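Local coordinates for PG_0823 protein (Porphyromonas gingivalis, PDB 2FSW) that probably binds DNA as a winged helix-turn-helix transcriptional regulator of the HxlR family, at residues B[25-28]-B[29-33]; B[57-60]-B[61-65]. All blocks are in the same frame, centred on the assembly; numbering follows the deposited sequence. Where two conformers were deposited one is given.

Contact 1 of 2, residues B[25-28]-B[29-33]; sequences KWTL and LIIFQ
The indole of Trp26 meets Leu29 obliquely at its six-membered ring, where CE3 of Trp26 comes within 4.2 Å of Leu29 CD1. Lys25 was modelled in two conformers; in one of them its CG lies 3.3 Å above one face of the Trp26 ring, toward the rim, a contact that is therefore less certain. A chi1 of -52° sets CG of Trp26 beside the backbone N, and CB lies 3.9 Å from Ile30 CD1. The indole also packs on Met55, Ile48 and Ile51 and, across the dimer, on Arg16 of the second subunit. Lys25 and Trp26 lead into helix 27-34, an early helix of the HxlR-type winged helix-turn-helix domain whose first turn starts at Thr27, and the backbone settles at once into i to i+4 bonding. The carbonyl O of Trp26, just ahead of the helix, accepts the N-H of Ile30 at 2.9 Å, with the donor nearly in line with the C=O bond. CG1 of Ile30 rests on that same oxygen. Next round the turn, Thr27 O takes Ile31 N in a longer bond of 3.3 Å, and Leu28 O takes Phe32 N at 2.8 Å. The N-H of Leu29 is met by a water, which accepts from it at 3.1 Å and donates only weakly to Lys25 O, bridging the loop to the first turn. Thr27 OG1 is engaged by Glu59 of helix 53-65. Leu28 and Ile31 face Ile96 of helix 93-106. Phe32, its CG anti to the backbone N (chi1 179°), carries its phenyl group away from the first turn, although CB remains 3.4 Å from Leu28 O; Ile96 of the same chain and Ser9 of the second subunit pack against it.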
loop_
_atom_site.group_PDB
_atom_site.type_symbol
_atom_site.label_atom_id
_atom_site.label_comp_id
_atom_site.label_asym_id
_atom_site.label_seq_id
_atom_site.Cartn_x
_atom_site.Cartn_y
_atom_site.Cartn_z
ATOM N N LYS B 25 -6.650 0.921 -3.857
ATOM C CA LYS B 25 -7.220 -0.126 -2.997
ATOM C C LYS B 25 -7.173 -1.507 -3.674
ATOM O O LYS B 25 -7.357 -2.537 -3.019
ATOM C CB LYS B 25 -8.631 0.223 -2.510
ATOM C CG LYS B 25 -9.738 0.154 -3.553
ATOM C CD LYS B 25 -11.089 0.595 -2.980
ATOM C CE LYS B 25 -11.644 -0.396 -1.951
ATOM N NZ LYS B 25 -12.787 0.194 -1.182
ATOM N N TRP B 26 -6.898 -1.523 -4.978
ATOM C CA TRP B 26 -6.888 -2.781 -5.728
ATOM C C TRP B 26 -5.547 -3.187 -6.316
ATOM O O TRP B 26 -5.346 -4.362 -6.623
ATOM C CB TRP B 26 -7.934 -2.734 -6.854
ATOM C CG TRP B 26 -9.308 -2.341 -6.408
ATOM C CD1 TRP B 26 -9.977 -1.197 -6.744
ATOM C CD2 TRP B 26 -10.197 -3.091 -5.558
ATOM N NE1 TRP B 26 -11.229 -1.191 -6.167
ATOM C CE2 TRP B 26 -11.392 -2.340 -5.438
ATOM C CE3 TRP B 26 -10.110 -4.330 -4.910
ATOM C CZ2 TRP B 26 -12.484 -2.780 -4.682
ATOM C CZ3 TRP B 26 -11.187 -4.765 -4.160
ATOM C CH2 TRP B 26 -12.362 -3.991 -4.050
ATOM N N THR B 27 -4.644 -2.226 -6.486
ATOM C CA THR B 27 -3.349 -2.467 -7.149
ATOM C C THR B 27 -2.585 -3.705 -6.650
ATOM O O THR B 27 -2.292 -4.602 -7.428
ATOM C CB THR B 27 -2.425 -1.225 -7.073
ATOM O OG1 THR B 27 -3.132 -0.075 -7.555
ATOM C CG2 THR B 27 -1.191 -1.425 -7.926
ATOM N N LEU B 28 -2.264 -3.726 -5.356
ATOM C CA LEU B 28 -1.462 -4.796 -4.777
ATOM C C LEU B 28 -2.198 -6.125 -4.715
ATOM O O LEU B 28 -1.572 -7.185 -4.823
ATOM C CB LEU B 28 -0.947 -4.398 -3.386
ATOM C CG LEU B 28 0.125 -3.312 -3.437
ATOM C CD1 LEU B 28 0.403 -2.735 -2.048
ATOM C CD2 LEU B 28 1.399 -3.881 -4.092
ATOM N N LEU B 29 -3.520 -6.060 -4.530
ATOM C CA LEU B 29 -4.363 -7.264 -4.510
ATOM C C LEU B 29 -4.416 -7.958 -5.871
ATOM O O LEU B 29 -4.402 -9.185 -5.958
ATOM C CB LEU B 29 -5.799 -6.919 -4.075
ATOM C CG LEU B 29 -6.131 -7.016 -2.576
ATOM C CD1 LEU B 29 -7.509 -6.431 -2.321
ATOM C CD2 LEU B 29 -6.050 -8.474 -2.062
ATOM N N ILE B 30 -4.506 -7.167 -6.929
ATOM C CA ILE B 30 -4.434 -7.691 -8.285
ATOM C C ILE B 30 -3.106 -8.426 -8.512
ATOM O O ILE B 30 -3.098 -9.567 -8.993
ATOM C CB ILE B 30 -4.700 -6.572 -9.339
ATOM C CG1 ILE B 30 -6.195 -6.218 -9.319
ATOM C CG2 ILE B 30 -4.268 -7.031 -10.719
ATOM C CD1 ILE B 30 -6.569 -4.843 -9.859
ATOM N N ILE B 31 -2.001 -7.779 -8.127
ATOM C CA ILE B 31 -0.670 -8.352 -8.276
ATOM C C ILE B 31 -0.580 -9.633 -7.439
ATOM O O ILE B 31 -0.093 -10.652 -7.930
ATOM C CB ILE B 31 0.467 -7.317 -7.939
ATOM C CG1 ILE B 31 0.442 -6.163 -8.959
ATOM C CG2 ILE B 31 1.840 -7.982 -7.947
ATOM C CD1 ILE B 31 1.362 -4.989 -8.637
ATOM N N PHE B 32 -1.098 -9.582 -6.207
ATOM C CA PHE B 32 -1.221 -10.773 -5.351
ATOM C C PHE B 32 -1.933 -11.930 -6.059
ATOM O O PHE B 32 -1.443 -13.063 -6.066
ATOM C CB PHE B 32 -1.915 -10.429 -4.015
ATOM C CG PHE B 32 -2.100 -11.618 -3.082
ATOM C CD1 PHE B 32 -0.999 -12.379 -2.657
ATOM C CD2 PHE B 32 -3.364 -11.952 -2.602
ATOM C CE1 PHE B 32 -1.152 -13.460 -1.786
ATOM C CE2 PHE B 32 -3.536 -13.033 -1.727
ATOM C CZ PHE B 32 -2.432 -13.793 -1.323
ATOM N N GLN B 33 -3.072 -11.637 -6.681
ATOM C CA GLN B 33 -3.867 -12.669 -7.351
ATOM C C GLN B 33 -3.216 -13.237 -8.620
ATOM O O GLN B 33 -3.173 -14.458 -8.806
ATOM C CB GLN B 33 -5.321 -12.210 -7.585
ATOM C CG GLN B 33 -6.180 -12.298 -6.321
ATOM C CD GLN B 33 -6.233 -13.717 -5.739
ATOM O OE1 GLN B 33 -6.074 -14.713 -6.458
ATOM N NE2 GLN B 33 -6.450 -13.809 -4.438
HETATM O O HOH W 1 -4.631 -3.531 -3.060
#

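Contact 2 of 2, residues B[57-60]-B[61-65]; sequences IDEL and KFLCG
Four successive backbone hydrogen bonds tie Ile57, Asp58, Glu59 and Leu60 to Lys61, Phe62, Leu63 and Cys64, each carbonyl receiving the N-H four residues on. The first is the most bent: Lys61 N sits above the carbonyl plane of Ile57, 2.9 Å from its O. That from Leu63 N to Glu59 O is much straighter, at 171°. Among the side chains, Glu59 and Phe62 run side by side in the same direction. Both first torsions set CG anti to the backbone N, and a bend at chi2 of Glu59 (71°) brings OE2 to 3.5 Å from Phe62 CD2. The carboxylate plane stands almost at right angles to the ring, 80° apart, and the oxygen approaches obliquely. The polar partner of OE2 is the hydroxyl of Thr27, on the neighbouring helix 27-34. Lys61 is bent at its last two torsions, the last of them nearly eclipsed, so the placement of NZ, 4.2 Å from Asp58 O, is doubtful; its charged end stays well short of the Asp58 carboxylate, which has a long, weak ion pair with Lys54. Helix 53-65 has the place of the recognition helix in a winged helix-turn-helix domain, following helix 41-47 and preceding the two strands of the wing; in relatives this helix usually enters the DNA major groove. Leu60 and Leu63 are the buried residues. Leu63 lays CG over the carbonyl oxygen of Glu59 at 3.4 Å and reaches Thr27, Ile30 and Ile31 of helix 27-34. Leu60 packs between Tyr41 and Leu44 of helix 41-47 and the strand residues Ile69 and Tyr83. One turn later Cys64, with CB 3.6 Å from Leu60 O, touches the same two strand residues together with Lys71.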
loop_
_atom_site.group_PDB
_atom_site.type_symbol
_atom_site.label_atom_id
_atom_site.label_comp_id
_atom_site.label_asym_id
_atom_site.label_seq_id
_atom_site.Cartn_x
_atom_site.Cartn_y
_atom_site.Cartn_z
ATOM N N ILE B 57 -10.595 -2.820 -14.835
ATOM C CA ILE B 57 -9.938 -2.547 -16.126
ATOM C C ILE B 57 -9.121 -1.252 -16.163
ATOM O O ILE B 57 -8.168 -1.144 -16.938
ATOM C CB ILE B 57 -10.896 -2.641 -17.360
ATOM C CG1 ILE B 57 -11.418 -1.266 -17.817
ATOM C CG2 ILE B 57 -12.003 -3.667 -17.144
ATOM C CD1 ILE B 57 -12.443 -0.615 -16.918
ATOM N N ASP B 58 -9.508 -0.270 -15.351
ATOM C CA ASP B 58 -8.697 0.933 -15.188
ATOM C C ASP B 58 -7.405 0.547 -14.462
ATOM O O ASP B 58 -6.315 0.988 -14.830
ATOM C CB ASP B 58 -9.457 2.015 -14.418
ATOM C CG ASP B 58 -10.668 2.544 -15.176
ATOM O OD1 ASP B 58 -11.528 3.163 -14.513
ATOM O OD2 ASP B 58 -10.772 2.359 -16.418
ATOM N N GLU B 59 -7.542 -0.310 -13.456
ATOM C CA GLU B 59 -6.395 -0.815 -12.698
ATOM C C GLU B 59 -5.511 -1.731 -13.556
ATOM O O GLU B 59 -4.293 -1.594 -13.560
ATOM C CB GLU B 59 -6.870 -1.510 -11.421
ATOM C CG GLU B 59 -5.797 -1.687 -10.365
ATOM C CD GLU B 59 -5.387 -0.389 -9.712
ATOM O OE1 GLU B 59 -6.251 0.280 -9.098
ATOM O OE2 GLU B 59 -4.189 -0.049 -9.804
ATOM N N LEU B 60 -6.127 -2.640 -14.307
ATOM C CA LEU B 60 -5.391 -3.456 -15.281
ATOM C C LEU B 60 -4.644 -2.603 -16.313
ATOM O O LEU B 60 -3.507 -2.918 -16.657
ATOM C CB LEU B 60 -6.306 -4.477 -15.973
ATOM C CG LEU B 60 -6.751 -5.692 -15.137
ATOM C CD1 LEU B 60 -7.843 -6.498 -15.853
ATOM C CD2 LEU B 60 -5.580 -6.596 -14.710
ATOM N N LYS B 61 -5.272 -1.523 -16.781
ATOM C CA LYS B 61 -4.625 -0.594 -17.718
ATOM C C LYS B 61 -3.448 0.128 -17.068
ATOM O O LYS B 61 -2.359 0.195 -17.635
ATOM C CB LYS B 61 -5.614 0.442 -18.270
ATOM C CG LYS B 61 -4.972 1.365 -19.307
ATOM C CD LYS B 61 -5.700 2.701 -19.511
ATOM C CE LYS B 61 -5.462 3.729 -18.378
ATOM N NZ LYS B 61 -4.281 3.511 -17.447
ATOM N N PHE B 62 -3.687 0.672 -15.880
ATOM C CA PHE B 62 -2.651 1.330 -15.081
ATOM C C PHE B 62 -1.408 0.438 -14.934
ATOM O O PHE B 62 -0.303 0.850 -15.280
ATOM C CB PHE B 62 -3.245 1.737 -13.726
ATOM C CG PHE B 62 -2.267 2.375 -12.783
ATOM C CD1 PHE B 62 -1.891 3.711 -12.943
ATOM C CD2 PHE B 62 -1.751 1.651 -11.703
ATOM C CE1 PHE B 62 -0.994 4.310 -12.051
ATOM C CE2 PHE B 62 -0.855 2.238 -10.813
ATOM C CZ PHE B 62 -0.477 3.571 -10.987
ATOM N N LEU B 63 -1.610 -0.792 -14.465
ATOM C CA LEU B 63 -0.513 -1.742 -14.233
ATOM C C LEU B 63 0.247 -2.159 -15.496
ATOM O O LEU B 63 1.461 -2.389 -15.445
ATOM C CB LEU B 63 -1.022 -2.982 -13.499
ATOM C CG LEU B 63 -1.547 -2.835 -12.066
ATOM C CD1 LEU B 63 -2.270 -4.104 -11.676
ATOM C CD2 LEU B 63 -0.409 -2.512 -11.084
ATOM N N CYS B 64 -0.466 -2.284 -16.620
ATOM C CA CYS B 64 0.180 -2.509 -17.923
ATOM C C CYS B 64 1.056 -1.311 -18.296
ATOM O O CYS B 64 2.193 -1.480 -18.744
ATOM C CB CYS B 64 -0.860 -2.754 -19.021
ATOM S SG CYS B 64 -1.526 -4.431 -19.074
ATOM N N GLY B 65 0.519 -0.106 -18.091
ATOM C CA GLY B 65 1.223 1.144 -18.374
ATOM C C GLY B 65 2.474 1.346 -17.538
ATOM O O GLY B 65 3.422 1.991 -17.987
#

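In the fold
Contact 1 comes first along the chain, at the start of helix 27-34, and contact 2 follows in the last nine residues of helix 53-65; helix 41-47 lies between them in sequence. Their centres are about 11 Å apart and the two helices touch directly. Thr27 OG1 and Glu59 OE2, 2.5 Å apart, form a probable hydrogen bond, and beside it Ile30 CD1 packs closely on Glu59 CG, at 3.3 Å. Contact 1 is deeply buried and extends to the second subunit, whereas contact 2 is only partly covered and reaches the wing strands. Helix 27-34 thus links the dimer side of the domain to the helix that probably reads DNA.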